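Side-chain contacts in glutamate racemase (Bacillus anthracis, PDB 2DWU), which belongs to the Asp/Glu/hydantoin racemase family and binds D-glutamic acid between two alpha/beta domains, each built on a parallel sheet: residues Leu73-Asn78 with Ala86-Ala91; Ala80-Leu85 with Ile125-Tyr130. One frame throughout, in Å; residues are numbered along the deposited sequence. Where two conformers were deposited one is given.

In the fold
Following the chain from the N terminus, strand 70-75 leads through a short loop at the ligand pocket into helix 78-91, which packs back on the strand; contact 1 closes this return, with seven helical residues between its segments. The chain then passes through strand 96-98, helix 100-110 and strand 115-120 before helices 122-127 and 129-137 meet helix 78-91 in contact 2, a closure spanning 39 residues. The two contacts cross, since 80-85 lies between the halves of contact 1 and 125-130 comes after 86-91. Their centres are about 10 Å apart. Contact 1 fastens helix 78-91 to the six-stranded sheet, and contact 2 joins the same helix to the helices flanking the four-stranded sheet.

Contact 1. Residues Leu73-Asn78 with Ala86-Ala91; sequences LVVACN and AALQEA. With DGL (D-glutamic acid), chain H.
A single methyl carbon, Leu88 CD1, carries the whole apolar meeting of Val75 and Leu73 with Leu88, while the far end of 73-78, at Asn78, binds D-glutamic acid. The setting is the beta-alpha-beta unit formed by strand 70-75, helix 78-91 and strand 96-98. The nearest CA atoms, those of Leu73 and Leu88, are 9.3 Å apart, a distance that Leu88 spans with its side chain. The closer touch is Val75 CG2 to Leu88 CD1 at 3.6 Å, made where the two side chains meet at a slant. Leu73 adds a looser one, its CD2 lying 4.3 Å from Leu88 CD1. Val75 CG1 stands anti to the backbone N (chi1 180°), which places CG2 beside that N and against the leucine. Val58, Phe59 and Val62 of helix 51-65 also pack on Leu88, and the three touching residues are buried.

Past the strand, Cys77 occupies the N-cap position and Asn78 begins the helix. D-glutamic acid lies there, with Cys77 SG 3.3 Å from its N atom. Asn78 OD1 is hydrogen-bonded to Ser211 OG, and weakly to Tyr130 OH, which helps fix the amide's rotation. Two donors of Asn78 then converge on one ligand oxygen: the backbone N reaches OXT at 3.1 Å (N-H...O 148°), and ND2 reaches OXT more nearly straight, at 165°.

Contact 2. Residues Ala80-Leu85 with Ile125-Tyr130; sequences AAAATL and IQSNMY
The backbones of helix 78-91 and of the junction between helices 122-127 and 129-137 approach closely at Ala82 and Met129, whose CA atoms are 6.1 Å apart. Asn128 makes the break between those two helices: it leaves helical geometry with a positive phi, and the next helix starts at Met129. The methyl of Ala82 meets the serine just before this break, with Ala82 CB 3.4 Å from Ser127 OG and 3.8 Å from Ser127 CB.

That hydroxyl oxygen is already engaged. Ser127 OG accepts from Met129 N at 3.0 Å with an N-H...O angle of 158°, forming an ST turn, and it is also hydrogen-bonded to Thr124 O. A chi1 of 77° sets OG between the backbone N and the carbonyl carbon, from where it reaches the amide two residues on.

Met129 leaves the junction with its first two side-chain torsions extended and then bends at chi3 (-65°), which carries the methyl over the backbone of the facing helix. Its CE comes to 3.4 Å from Ala82 O and 3.7 Å from Ala82 CA, while Ala81 O is 3.8 Å from the same CE. Two conformers of Met129 were modelled, and these distances describe one of them. Ile100 of helix 100-110 touches both Ala82 and Met129, adding an apolar neighbour to the contact.

No hydrogen bond spans the two segments, so they are joined by van der Waals packing of methyl groups on oxygen and carbon atoms, whereas the polar bonds of Ser127 serve to shape its own helix junction.

Contact 1. Residues Leu73-Asn78 with Ala86-Ala91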
loop_
_atom_site.group_PDB
_atom_site.type_symbol
_atom_site.label_atom_id
_atom_site.label_comp_id
_atom_site.label_asym_id
_atom_site.label_seq_id
_atom_site.Cartn_x
_atom_site.Cartn_y
_atom_site.Cartn_z
ATOM N N LEU B 73 -17.564 -0.773 1.946
ATOM C CA LEU B 73 -17.745 -0.112 3.227
ATOM C C LEU B 73 -16.376 0.076 3.880
ATOM O O LEU B 73 -15.579 -0.861 3.939
ATOM C CB LEU B 73 -18.621 -0.980 4.156
ATOM C CG LEU B 73 -18.718 -0.451 5.601
ATOM C CD1 LEU B 73 -19.391 0.938 5.622
ATOM C CD2 LEU B 73 -19.505 -1.457 6.426
ATOM N N VAL B 74 -16.111 1.292 4.352
ATOM C CA VAL B 74 -14.861 1.572 5.081
ATOM C C VAL B 74 -15.237 1.897 6.532
ATOM O O VAL B 74 -16.078 2.777 6.800
ATOM C CB VAL B 74 -14.110 2.778 4.492
ATOM C CG1 VAL B 74 -12.889 3.133 5.380
ATOM C CG2 VAL B 74 -13.637 2.441 3.070
ATOM N N VAL B 75 -14.629 1.158 7.461
ATOM C CA VAL B 75 -14.832 1.397 8.895
ATOM C C VAL B 75 -13.647 2.296 9.200
ATOM O O VAL B 75 -12.523 1.859 9.386
ATOM C CB VAL B 75 -14.749 0.086 9.715
ATOM C CG1 VAL B 75 -14.960 0.394 11.221
ATOM C CG2 VAL B 75 -15.829 -0.844 9.253
ATOM N N ALA B 76 -13.924 3.587 9.197
ATOM C CA ALA B 76 -12.885 4.580 9.402
ATOM C C ALA B 76 -12.392 4.702 10.842
ATOM O O ALA B 76 -11.279 5.206 11.096
ATOM C CB ALA B 76 -13.402 5.944 8.908
ATOM N N CYS B 77 -13.229 4.271 11.773
ATOM C CA CYS B 77 -12.933 4.351 13.206
ATOM C C CYS B 77 -12.131 3.130 13.658
ATOM O O CYS B 77 -12.584 2.011 13.472
ATOM C CB CYS B 77 -14.268 4.403 13.957
ATOM S SG CYS B 77 -14.134 4.459 15.743
ATOM N N ASN B 78 -10.949 3.358 14.244
ATOM C CA ASN B 78 -10.128 2.239 14.698
ATOM C C ASN B 78 -10.822 1.473 15.821
ATOM O O ASN B 78 -10.703 0.248 15.885
ATOM C CB ASN B 78 -8.744 2.740 15.175
ATOM C CG ASN B 78 -7.952 3.413 14.053
ATOM O OD1 ASN B 78 -6.958 2.845 13.497
ATOM N ND2 ASN B 78 -8.340 4.610 13.720
ATOM N N ALA B 86 -14.654 -8.092 11.969
ATOM C CA ALA B 86 -14.915 -9.490 11.623
ATOM C C ALA B 86 -16.402 -9.738 11.429
ATOM O O ALA B 86 -16.808 -10.427 10.483
ATOM C CB ALA B 86 -14.371 -10.420 12.713
ATOM N N ALA B 87 -17.211 -9.173 12.314
ATOM C CA ALA B 87 -18.659 -9.356 12.233
ATOM C C ALA B 87 -19.223 -8.771 10.944
ATOM O O ALA B 87 -20.107 -9.363 10.306
ATOM C CB ALA B 87 -19.322 -8.718 13.427
ATOM N N LEU B 88 -18.712 -7.608 10.559
ATOM C CA LEU B 88 -19.166 -6.948 9.342
ATOM C C LEU B 88 -18.754 -7.697 8.079
ATOM O O LEU B 88 -19.550 -7.841 7.153
ATOM C CB LEU B 88 -18.619 -5.516 9.272
ATOM C CG LEU B 88 -19.220 -4.501 10.243
ATOM C CD1 LEU B 88 -18.433 -3.198 10.167
ATOM C CD2 LEU B 88 -20.677 -4.272 9.909
ATOM N N GLN B 89 -17.517 -8.175 8.038
ATOM C CA GLN B 89 -17.028 -8.873 6.861
ATOM C C GLN B 89 -17.812 -10.158 6.654
ATOM O O GLN B 89 -18.022 -10.583 5.517
ATOM C CB GLN B 89 -15.531 -9.153 6.994
ATOM C CG GLN B 89 -14.727 -7.856 7.013
ATOM C CD GLN B 89 -13.228 -8.070 7.067
ATOM O OE1 GLN B 89 -12.738 -8.971 7.758
ATOM N NE2 GLN B 89 -12.486 -7.220 6.354
ATOM N N GLU B 90 -18.259 -10.752 7.750
ATOM C CA GLU B 90 -19.045 -11.977 7.678
ATOM C C GLU B 90 -20.461 -11.657 7.195
ATOM O O GLU B 90 -20.997 -12.333 6.313
ATOM C CB GLU B 90 -19.115 -12.631 9.062
ATOM C CG GLU B 90 -19.796 -14.004 9.116
ATOM C CD GLU B 90 -21.275 -13.978 8.735
ATOM O OE1 GLU B 90 -22.034 -13.147 9.293
ATOM O OE2 GLU B 90 -21.682 -14.804 7.880
ATOM N N ALA B 91 -21.061 -10.623 7.778
ATOM C CA ALA B 91 -22.429 -10.231 7.454
ATOM C C ALA B 91 -22.685 -9.668 6.053
ATOM O O ALA B 91 -23.705 -9.986 5.435
ATOM C CB ALA B 91 -22.937 -9.242 8.494
HETATM N N DGL H . -12.720 7.477 15.935
HETATM C CA DGL H . -12.143 6.884 17.182
HETATM C C DGL H . -11.021 5.967 16.841
HETATM O O DGL H . -10.591 5.139 17.635
HETATM C CB DGL H . -11.638 8.006 18.117
HETATM C CG DGL H . -12.872 8.618 18.821
HETATM C CD DGL H . -13.648 7.707 19.681
HETATM O OE1 DGL H . -13.247 7.279 20.764
HETATM O OE2 DGL H . -14.822 7.346 19.215
HETATM O OXT DGL H . -10.512 6.072 15.645
#

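Contact 2. Residues Ala80-Leu85 with Ile125-Tyr130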
loop_
_atom_site.group_PDB
_atom_site.type_symbol
_atom_site.label_atom_id
_atom_site.label_comp_id
_atom_site.label_asym_id
_atom_site.label_seq_id
_atom_site.Cartn_x
_atom_site.Cartn_y
_atom_site.Cartn_z
ATOM N N ALA B 80 -14.098 1.178 16.310
ATOM C CA ALA B 80 -15.195 0.451 15.696
ATOM C C ALA B 80 -14.645 -0.751 14.934
ATOM O O ALA B 80 -15.219 -1.855 14.990
ATOM C CB ALA B 80 -15.972 1.401 14.750
ATOM N N ALA B 81 -13.517 -0.569 14.241
ATOM C CA ALA B 81 -12.947 -1.687 13.500
ATOM C C ALA B 81 -12.501 -2.803 14.441
ATOM O O ALA B 81 -12.726 -3.987 14.171
ATOM C CB ALA B 81 -11.783 -1.239 12.628
ATOM N N ALA B 82 -11.873 -2.421 15.553
ATOM C CA ALA B 82 -11.407 -3.416 16.509
ATOM C C ALA B 82 -12.569 -4.230 17.045
ATOM O O ALA B 82 -12.462 -5.451 17.230
ATOM C CB ALA B 82 -10.669 -2.715 17.670
ATOM N N ALA B 83 -13.696 -3.577 17.274
ATOM C CA ALA B 83 -14.825 -4.281 17.830
ATOM C C ALA B 83 -15.716 -5.046 16.862
ATOM O O ALA B 83 -16.280 -6.086 17.216
ATOM C CB ALA B 83 -15.701 -3.274 18.581
ATOM N N THR B 84 -15.796 -4.604 15.614
ATOM C CA THR B 84 -16.742 -5.258 14.712
ATOM C C THR B 84 -16.319 -5.638 13.303
ATOM O O THR B 84 -17.124 -6.197 12.554
ATOM C CB THR B 84 -18.013 -4.390 14.589
ATOM O OG1 THR B 84 -18.935 -4.995 13.674
ATOM C CG2 THR B 84 -17.658 -3.022 14.070
ATOM N N LEU B 85 -15.080 -5.357 12.920
ATOM C CA LEU B 85 -14.675 -5.685 11.554
ATOM C C LEU B 85 -14.989 -7.123 11.129
ATOM O O LEU B 85 -15.550 -7.335 10.051
ATOM C CB LEU B 85 -13.186 -5.396 11.322
ATOM C CG LEU B 85 -12.755 -5.588 9.850
ATOM C CD1 LEU B 85 -13.448 -4.621 8.915
ATOM C CD2 LEU B 85 -11.237 -5.392 9.772
ATOM N N ILE B 125 -6.764 -0.684 21.791
ATOM C CA ILE B 125 -5.620 -1.388 22.350
ATOM C C ILE B 125 -6.019 -2.665 23.096
ATOM O O ILE B 125 -5.371 -3.710 22.936
ATOM C CB ILE B 125 -4.804 -0.447 23.243
ATOM C CG1 ILE B 125 -4.328 0.752 22.417
ATOM C CG2 ILE B 125 -3.605 -1.200 23.828
ATOM C CD1 ILE B 125 -3.469 0.352 21.147
ATOM N N GLN B 126 -7.089 -2.612 23.888
ATOM C CA GLN B 126 -7.501 -3.809 24.616
ATOM C C GLN B 126 -7.935 -4.968 23.728
ATOM O O GLN B 126 -7.858 -6.127 24.141
ATOM C CB GLN B 126 -8.590 -3.454 25.631
ATOM C CG GLN B 126 -8.056 -2.549 26.742
ATOM C CD GLN B 126 -6.910 -3.184 27.526
ATOM O OE1 GLN B 126 -5.727 -2.897 27.285
ATOM N NE2 GLN B 126 -7.257 -4.065 28.463
ATOM N N SER B 127 -8.364 -4.681 22.500
ATOM C CA SER B 127 -8.792 -5.736 21.571
ATOM C C SER B 127 -7.595 -6.568 21.107
ATOM O O SER B 127 -7.766 -7.707 20.688
ATOM C CB SER B 127 -9.431 -5.110 20.329
ATOM O OG SER B 127 -8.444 -4.583 19.459
ATOM N N ASN B 128 -6.413 -5.956 21.190
ATOM C CA ASN B 128 -5.143 -6.508 20.744
ATOM C C ASN B 128 -5.159 -6.823 19.251
ATOM O O ASN B 128 -4.373 -7.633 18.768
ATOM C CB ASN B 128 -4.750 -7.763 21.532
ATOM C CG ASN B 128 -3.233 -7.938 21.580
ATOM O OD1 ASN B 128 -2.488 -6.955 21.719
ATOM N ND2 ASN B 128 -2.774 -9.179 21.475
ATOM N N MET B 129 -6.054 -6.176 18.502
ATOM C CA MET B 129 -6.139 -6.463 17.072
ATOM C C MET B 129 -4.875 -6.094 16.302
ATOM O O MET B 129 -4.534 -6.759 15.319
ATOM C CB MET B 129 -7.354 -5.770 16.430
ATOM C CG MET B 129 -7.488 -6.090 14.942
ATOM S SD MET B 129 -9.027 -5.548 14.179
ATOM C CE MET B 129 -10.109 -6.580 15.065
ATOM N N TYR B 130 -4.181 -5.036 16.723
ATOM C CA TYR B 130 -2.959 -4.663 16.025
ATOM C C TYR B 130 -1.901 -5.736 16.155
ATOM O O TYR B 130 -1.315 -6.127 15.153
ATOM C CB TYR B 130 -2.424 -3.319 16.509
ATOM C CG TYR B 130 -3.030 -2.166 15.741
ATOM C CD1 TYR B 130 -2.605 -1.880 14.450
ATOM C CD2 TYR B 130 -4.041 -1.382 16.306
ATOM C CE1 TYR B 130 -3.182 -0.809 13.717
ATOM C CE2 TYR B 130 -4.611 -0.336 15.597
ATOM C CZ TYR B 130 -4.189 -0.053 14.321
ATOM O OH TYR B 130 -4.797 0.991 13.652
#